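Kelch repeat and BTB domain-containing protein A55 (Vaccinia virus WR, PDB 6I2M) probably serves as a substrate-specific adapter of CUL3-containing E3 ubiquitin ligases, directing host proteins to ubiquitination and proteasomal degradation, with its BTB domain responsible for binding CUL3. Local coordinates at residues L84-N88 with E109-Y113; V91-S96 with D125-Y129. One frame throughout, in Å; residues are numbered along the deposited sequence.

Contact 1: residues L84-N88 with E109-Y113; sequences LSLTN and ECENY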
ATOM      1  N   LEU A  84       8.191  -4.932  11.326  1.00 86.60           N
ATOM      2  CA  LEU A  84       8.866  -6.087  11.919  1.00 86.55           C
ATOM      3  C   LEU A  84       9.631  -5.740  13.200  1.00 92.30           C
ATOM      4  O   LEU A  84      10.552  -4.919  13.171  1.00 93.52           O
ATOM      5  CB  LEU A  84       9.785  -6.757  10.878  1.00 85.61           C
ATOM      6  CG  LEU A  84       9.980  -8.275  10.982  1.00 89.75           C
ATOM      7  CD1 LEU A  84       8.705  -9.034  10.616  1.00 88.16           C
ATOM      8  CD2 LEU A  84      11.091  -8.733  10.060  1.00 91.94           C
ATOM      9  N   SER A  85       9.231  -6.363  14.328  1.00 88.91           N
ATOM     10  CA  SER A  85       9.853  -6.174  15.642  1.00 90.91           C
ATOM     11  C   SER A  85      11.059  -7.119  15.767  1.00 94.32           C
ATOM     12  O   SER A  85      10.979  -8.175  16.403  1.00 94.08           O
ATOM     13  CB  SER A  85       8.835  -6.402  16.758  1.00 95.11           C
ATOM     14  OG  SER A  85       7.732  -5.518  16.641  1.00103.07           O
ATOM     15  N   LEU A  86      12.168  -6.734  15.115  1.00 90.51           N
ATOM     16  CA  LEU A  86      13.417  -7.496  15.042  1.00 90.69           C
ATOM     17  C   LEU A  86      14.165  -7.578  16.377  1.00 97.05           C
ATOM     18  O   LEU A  86      14.406  -6.552  17.017  1.00 98.88           O
ATOM     19  CB  LEU A  86      14.344  -6.909  13.958  1.00 90.51           C
ATOM     20  CG  LEU A  86      13.769  -6.778  12.546  1.00 92.52           C
ATOM     21  CD1 LEU A  86      13.925  -5.362  12.027  1.00 93.28           C
ATOM     22  CD2 LEU A  86      14.427  -7.750  11.598  1.00 93.43           C
ATOM     23  N   THR A  87      14.535  -8.809  16.782  1.00 93.44           N
ATOM     24  CA  THR A  87      15.320  -9.126  17.988  1.00 96.07           C
ATOM     25  C   THR A  87      16.348 -10.208  17.646  1.00 99.59           C
ATOM     26  O   THR A  87      16.059 -11.078  16.824  1.00 96.85           O
ATOM     27  CB  THR A  87      14.438  -9.531  19.187  1.00104.46           C
ATOM     28  OG1 THR A  87      13.496 -10.527  18.794  1.00101.81           O
ATOM     29  CG2 THR A  87      13.726  -8.349  19.830  1.00103.83           C
ATOM     30  N   ASN A  88      17.533 -10.162  18.289  1.00 98.61           N
ATOM     31  CA  ASN A  88      18.671 -11.075  18.088  1.00 98.94           C
ATOM     32  C   ASN A  88      18.317 -12.577  18.060  1.00100.98           C
ATOM     33  O   ASN A  88      19.006 -13.344  17.383  1.00 99.74           O
ATOM     34  CB  ASN A  88      19.758 -10.806  19.139  1.00103.55           C
ATOM     35  CG  ASN A  88      21.067 -11.526  18.902  1.00126.86           C
ATOM     36  OD1 ASN A  88      21.729 -11.354  17.872  1.00120.03           O
ATOM     37  ND2 ASN A  88      21.470 -12.347  19.859  1.00120.85           N
ATOM     38  N   GLU A 109      15.897  -6.072   5.320  1.00 68.04           N
ATOM     39  CA  GLU A 109      15.684  -5.591   6.692  1.00 67.71           C
ATOM     40  C   GLU A 109      16.316  -6.520   7.744  1.00 71.52           C
ATOM     41  O   GLU A 109      16.835  -6.032   8.751  1.00 71.02           O
ATOM     42  CB  GLU A 109      14.186  -5.369   6.972  1.00 69.03           C
ATOM     43  CG  GLU A 109      13.911  -4.425   8.133  1.00 79.22           C
ATOM     44  CD  GLU A 109      12.461  -4.019   8.309  1.00 98.82           C
ATOM     45  OE1 GLU A 109      11.831  -4.472   9.291  1.00 90.10           O
ATOM     46  OE2 GLU A 109      11.956  -3.237   7.470  1.00 94.21           O
ATOM     47  N   CYS A 110      16.287  -7.846   7.497  1.00 68.16           N
ATOM     48  CA  CYS A 110      16.873  -8.854   8.383  1.00 67.92           C
ATOM     49  C   CYS A 110      18.395  -8.860   8.288  1.00 72.38           C
ATOM     50  O   CYS A 110      19.056  -8.878   9.325  1.00 71.93           O
ATOM     51  CB  CYS A 110      16.286 -10.237   8.115  1.00 68.02           C
ATOM     52  SG  CYS A 110      14.594 -10.452   8.719  1.00 71.59           S
ATOM     53  N   GLU A 111      18.948  -8.831   7.051  1.00 69.62           N
ATOM     54  CA  GLU A 111      20.392  -8.807   6.791  1.00 69.88           C
ATOM     55  C   GLU A 111      21.044  -7.554   7.377  1.00 74.16           C
ATOM     56  O   GLU A 111      22.097  -7.662   8.005  1.00 73.92           O
ATOM     57  CB  GLU A 111      20.696  -8.911   5.288  1.00 71.44           C
ATOM     58  CG  GLU A 111      20.675 -10.333   4.750  1.00 82.34           C
ATOM     59  CD  GLU A 111      21.173 -10.518   3.328  1.00103.61           C
ATOM     60  OE1 GLU A 111      20.905  -9.642   2.473  1.00 98.60           O
ATOM     61  OE2 GLU A 111      21.824 -11.554   3.067  1.00 97.80           O
ATOM     62  N   ASN A 112      20.396  -6.378   7.204  1.00 70.82           N
ATOM     63  CA  ASN A 112      20.870  -5.091   7.724  1.00 70.73           C
ATOM     64  C   ASN A 112      20.921  -5.072   9.252  1.00 75.13           C
ATOM     65  O   ASN A 112      21.843  -4.483   9.811  1.00 74.75           O
ATOM     66  CB  ASN A 112      20.024  -3.928   7.194  1.00 70.78           C
ATOM     67  CG  ASN A 112      20.195  -3.622   5.721  1.00 89.31           C
ATOM     68  OD1 ASN A 112      21.116  -4.100   5.043  1.00 82.19           O
ATOM     69  ND2 ASN A 112      19.302  -2.803   5.190  1.00 80.55           N
ATOM     70  N   TYR A 113      19.946  -5.730   9.918  1.00 72.12           N
ATOM     71  CA  TYR A 113      19.866  -5.838  11.380  1.00 72.11           C
ATOM     72  C   TYR A 113      20.985  -6.742  11.913  1.00 76.42           C
ATOM     73  O   TYR A 113      21.572  -6.430  12.951  1.00 75.97           O
ATOM     74  CB  TYR A 113      18.484  -6.369  11.810  1.00 73.17           C
ATOM     75  CG  TYR A 113      18.247  -6.359  13.307  1.00 74.92           C
ATOM     76  CD1 TYR A 113      18.561  -7.467  14.091  1.00 76.83           C
ATOM     77  CD2 TYR A 113      17.675  -5.257  13.936  1.00 75.74           C
ATOM     78  CE1 TYR A 113      18.335  -7.469  15.467  1.00 77.48           C
ATOM     79  CE2 TYR A 113      17.442  -5.248  15.311  1.00 76.62           C
ATOM     80  CZ  TYR A 113      17.775  -6.357  16.073  1.00 83.84           C
ATOM     81  OH  TYR A 113      17.550  -6.355  17.429  1.00 84.69           O
TER
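Leu86 sets its CB over one face of the Tyr113 ring and joins the loop leading into helix 91-101 to helix 104-116, within the BTB/POZ domain, the part of this protein that interacts with CUL3. Its side chain can be followed outward atom by atom. CB sits over the phenol, 3.8 Å from the ring centroid and 14° off the normal, which makes a CH-pi contact displaced toward the rim at CD2. CG stands anti to the carbonyl carbon (chi1 -55°), a rotation that carries the two methyls away from the ring and back along the helix. One of them, CD1, reaches Glu109, with OE1 at 3.6 Å and the aliphatic CG a little farther. The other, CD2, meets Cys110 SG at 4.0 Å. A branched leucine suits this place because CB and both methyls each find a different partner on successive parts of one helix surface.

Leu84 adds an apolar contact of its own, its CD2 lying 4.1 Å from Cys110 SG. Separately, Leu84 CB comes within 3.5 Å of Glu109 OE1. Glu109 OE2 is hydrogen-bonded to Tyr78 OH and to Met1 N of the second subunit, while OE1 and the CG methylene lie against the leucines. Tyr113, with CG anti to its own N (chi1 -173°), reaches from the helix to the loop, long enough to bring its OH 3.2 Å from Leu86 O and 3.6 Å from Thr87 CA.

Contact 2: residues V91-S96 with D125-Y129; sequences VKYILS and DFYIY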
ATOM      1  N   VAL A  91      15.511 -13.118  14.538  1.00 89.55           N
ATOM      2  CA  VAL A  91      16.077 -12.710  13.232  1.00 88.34           C
ATOM      3  C   VAL A  91      16.727 -13.870  12.456  1.00 91.57           C
ATOM      4  O   VAL A  91      16.718 -13.858  11.222  1.00 89.40           O
ATOM      5  CB  VAL A  91      17.037 -11.491  13.311  1.00 94.16           C
ATOM      6  CG1 VAL A  91      16.274 -10.211  13.621  1.00 94.24           C
ATOM      7  CG2 VAL A  91      18.179 -11.712  14.304  1.00 96.93           C
ATOM      8  N   LYS A  92      17.283 -14.856  13.184  1.00 89.69           N
ATOM      9  CA  LYS A  92      17.924 -16.057  12.652  1.00 89.27           C
ATOM     10  C   LYS A  92      16.905 -16.900  11.868  1.00 90.67           C
ATOM     11  O   LYS A  92      17.221 -17.398  10.787  1.00 89.04           O
ATOM     12  CB  LYS A  92      18.515 -16.869  13.818  1.00 94.27           C
ATOM     13  CG  LYS A  92      19.574 -17.887  13.424  1.00109.30           C
ATOM     14  CD  LYS A  92      20.085 -18.642  14.645  1.00121.43           C
ATOM     15  CE  LYS A  92      21.110 -19.687  14.283  1.00132.34           C
ATOM     16  NZ  LYS A  92      21.593 -20.423  15.480  1.00143.30           N
ATOM     17  N   TYR A  93      15.674 -17.023  12.403  1.00 86.59           N
ATOM     18  CA  TYR A  93      14.597 -17.812  11.803  1.00 84.33           C
ATOM     19  C   TYR A  93      13.750 -17.028  10.793  1.00 85.56           C
ATOM     20  O   TYR A  93      13.228 -17.638   9.859  1.00 83.58           O
ATOM     21  CB  TYR A  93      13.722 -18.465  12.889  1.00 86.27           C
ATOM     22  CG  TYR A  93      14.516 -19.259  13.907  1.00 90.37           C
ATOM     23  CD1 TYR A  93      14.960 -20.549  13.624  1.00 92.57           C
ATOM     24  CD2 TYR A  93      14.835 -18.716  15.148  1.00 93.34           C
ATOM     25  CE1 TYR A  93      15.702 -21.278  14.551  1.00 95.66           C
ATOM     26  CE2 TYR A  93      15.577 -19.436  16.083  1.00 96.62           C
ATOM     27  CZ  TYR A  93      16.008 -20.718  15.781  1.00104.01           C
ATOM     28  OH  TYR A  93      16.736 -21.433  16.701  1.00107.27           O
ATOM     29  N   ILE A  94      13.622 -15.692  10.967  1.00 81.99           N
ATOM     30  CA  ILE A  94      12.852 -14.827  10.056  1.00 80.03           C
ATOM     31  C   ILE A  94      13.566 -14.712   8.693  1.00 82.73           C
ATOM     32  O   ILE A  94      12.898 -14.749   7.658  1.00 80.68           O
ATOM     33  CB  ILE A  94      12.473 -13.448  10.690  1.00 83.86           C
ATOM     34  CG1 ILE A  94      11.617 -13.648  11.967  1.00 85.12           C
ATOM     35  CG2 ILE A  94      11.723 -12.543   9.685  1.00 82.91           C
ATOM     36  CD1 ILE A  94      11.550 -12.449  12.919  1.00 93.84           C
ATOM     37  N   LEU A  95      14.914 -14.632   8.697  1.00 80.41           N
ATOM     38  CA  LEU A  95      15.728 -14.552   7.481  1.00 79.83           C
ATOM     39  C   LEU A  95      15.633 -15.834   6.635  1.00 82.31           C
ATOM     40  O   LEU A  95      15.513 -15.734   5.412  1.00 80.88           O
ATOM     41  CB  LEU A  95      17.196 -14.206   7.820  1.00 82.01           C
ATOM     42  CG  LEU A  95      18.185 -14.069   6.647  1.00 86.84           C
ATOM     43  CD1 LEU A  95      17.951 -12.792   5.857  1.00 86.51           C
ATOM     44  CD2 LEU A  95      19.609 -14.102   7.137  1.00 91.61           C
ATOM     45  N   SER A  96      15.666 -17.020   7.283  1.00 79.18           N
ATOM     46  CA  SER A  96      15.572 -18.339   6.637  1.00 78.17           C
ATOM     47  C   SER A  96      14.261 -18.516   5.869  1.00 79.66           C
ATOM     48  O   SER A  96      14.273 -19.001   4.733  1.00 78.24           O
ATOM     49  CB  SER A  96      15.708 -19.455   7.668  1.00 83.05           C
ATOM     50  OG  SER A  96      17.005 -19.489   8.236  1.00 94.86           O
ATOM     51  N   ASP A 125      27.676 -17.517  16.456  1.00 81.05           N
ATOM     52  CA  ASP A 125      26.437 -18.225  16.131  1.00 80.46           C
ATOM     53  C   ASP A 125      25.986 -17.979  14.686  1.00 82.93           C
ATOM     54  O   ASP A 125      25.494 -18.908  14.040  1.00 82.57           O
ATOM     55  CB  ASP A 125      25.327 -17.838  17.129  1.00 82.93           C
ATOM     56  CG  ASP A 125      24.003 -18.558  16.945  1.00 94.38           C
ATOM     57  OD1 ASP A 125      24.016 -19.798  16.776  1.00 95.13           O
ATOM     58  OD2 ASP A 125      22.953 -17.884  16.991  1.00100.93           O
ATOM     59  N   PHE A 126      26.152 -16.736  14.182  1.00 78.43           N
ATOM     60  CA  PHE A 126      25.753 -16.343  12.827  1.00 77.59           C
ATOM     61  C   PHE A 126      26.612 -16.959  11.712  1.00 80.35           C
ATOM     62  O   PHE A 126      26.149 -17.028  10.572  1.00 80.02           O
ATOM     63  CB  PHE A 126      25.678 -14.814  12.685  1.00 79.32           C
ATOM     64  CG  PHE A 126      24.443 -14.204  13.306  1.00 81.27           C
ATOM     65  CD1 PHE A 126      23.200 -14.335  12.698  1.00 84.47           C
ATOM     66  CD2 PHE A 126      24.525 -13.489  14.495  1.00 83.85           C
ATOM     67  CE1 PHE A 126      22.057 -13.779  13.279  1.00 85.95           C
ATOM     68  CE2 PHE A 126      23.380 -12.929  15.073  1.00 87.35           C
ATOM     69  CZ  PHE A 126      22.154 -13.074  14.459  1.00 85.54           C
ATOM     70  N   TYR A 127      27.842 -17.415  12.033  1.00 76.12           N
ATOM     71  CA  TYR A 127      28.736 -18.049  11.057  1.00 75.77           C
ATOM     72  C   TYR A 127      28.260 -19.460  10.704  1.00 79.27           C
ATOM     73  O   TYR A 127      28.169 -19.787   9.520  1.00 79.17           O
ATOM     74  CB  TYR A 127      30.197 -18.052  11.548  1.00 76.89           C
ATOM     75  CG  TYR A 127      31.141 -18.874  10.695  1.00 78.96           C
ATOM     76  CD1 TYR A 127      31.665 -18.369   9.511  1.00 81.09           C
ATOM     77  CD2 TYR A 127      31.520 -20.157  11.083  1.00 80.04           C
ATOM     78  CE1 TYR A 127      32.530 -19.125   8.719  1.00 82.45           C
ATOM     79  CE2 TYR A 127      32.378 -20.926  10.296  1.00 81.55           C
ATOM     80  CZ  TYR A 127      32.886 -20.404   9.118  1.00 89.09           C
ATOM     81  OH  TYR A 127      33.740 -21.154   8.346  1.00 90.69           O
ATOM     82  N   ILE A 128      27.966 -20.290  11.734  1.00 75.27           N
ATOM     83  CA  ILE A 128      27.476 -21.672  11.596  1.00 75.18           C
ATOM     84  C   ILE A 128      26.110 -21.667  10.877  1.00 78.62           C
ATOM     85  O   ILE A 128      25.820 -22.578  10.097  1.00 78.52           O
ATOM     86  CB  ILE A 128      27.442 -22.409  12.978  1.00 78.17           C
ATOM     87  CG1 ILE A 128      28.774 -22.224  13.753  1.00 78.43           C
ATOM     88  CG2 ILE A 128      27.106 -23.904  12.815  1.00 79.23           C
ATOM     89  CD1 ILE A 128      28.682 -22.392  15.280  1.00 85.31           C
ATOM     90  N   TYR A 129      25.306 -20.610  11.119  1.00 74.73           N
ATOM     91  CA  TYR A 129      23.998 -20.379  10.508  1.00 74.75           C
ATOM     92  C   TYR A 129      24.138 -20.128   8.998  1.00 78.79           C
ATOM     93  O   TYR A 129      23.473 -20.797   8.206  1.00 78.96           O
ATOM     94  CB  TYR A 129      23.283 -19.200  11.206  1.00 75.72           C
ATOM     95  CG  TYR A 129      22.097 -18.653  10.440  1.00 77.91           C
ATOM     96  CD1 TYR A 129      20.902 -19.358  10.370  1.00 80.42           C
ATOM     97  CD2 TYR A 129      22.176 -17.430   9.779  1.00 78.56           C
ATOM     98  CE1 TYR A 129      19.813 -18.867   9.656  1.00 81.56           C
ATOM     99  CE2 TYR A 129      21.093 -16.928   9.058  1.00 79.85           C
ATOM    100  CZ  TYR A 129      19.911 -17.649   9.001  1.00 87.81           C
ATOM    101  OH  TYR A 129      18.833 -17.165   8.301  1.00 89.05           O
TER
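Helices 91-101 and 120-132 run side by side where the BTB domain gives way to the BACK region, and residues 91-96 and 125-129 face each other across that junction. Their axes are 11.8 Å apart and nearly parallel, at -23°, a separation bridged by long side chains. The Lys92 and Tyr129 side chains reach from opposing helices and overlap along their lengths. Lys92 CG lies over one face of the Tyr129 ring, 4.0 Å from its centroid, in a CH-pi contact, while the extended chain carries the ammonium on to Asp125. There NZ forms a salt bridge with OD1 at 2.8 Å, on the syn side and 23° out of the carboxylate plane, and a weaker bond to OD2. Lysine suits the place because its methylenes can lie on the ring while its charge reaches Asp125, one turn before Tyr129 on its helix.

Tyr129 CG is anti to the backbone N (chi1 165°), which sends the phenol across to helix 91-101. Its OH shares a hydrogen bond of 3.0 Å with Ser96 OG, which lies at the ring edge, in its plane. Leu95 CD2 also meets this edge, 3.7 Å from Tyr129 CE2. Nearer the start of the helix, Val91 CG2 touches the edge of Phe126 at CZ, 4.2 Å away. Apolar packing, a hydroxyl-hydroxyl hydrogen bond and a salt bridge contribute to the helix-to-helix packing between the BTB and BACK regions.

Overall arrangement
The centres of contacts 1 and 2 lie about 11 Å apart, and their segments alternate along the chain: 84-88, 91-96, 109-113, then 125-129. Helix 91-101 follows the loop of contact 1 and touches both of its sides. Val91 CG1 packs 3.7 Å from Leu86 CD2 and 3.6 Å from Tyr113 CD1, and Ile94 CG2 lies 3.7 Å from Cys110 SG. The loop also touches helix 120-132, with Asn88 OD1 3.6 Å from Phe126 CE2. Contact 1 thus stays within the BTB domain and contact 2 ties it to the BACK region, the two sharing packing around Val91, where the consecutive helices 91-101, 104-116 and 120-132 pack against one another.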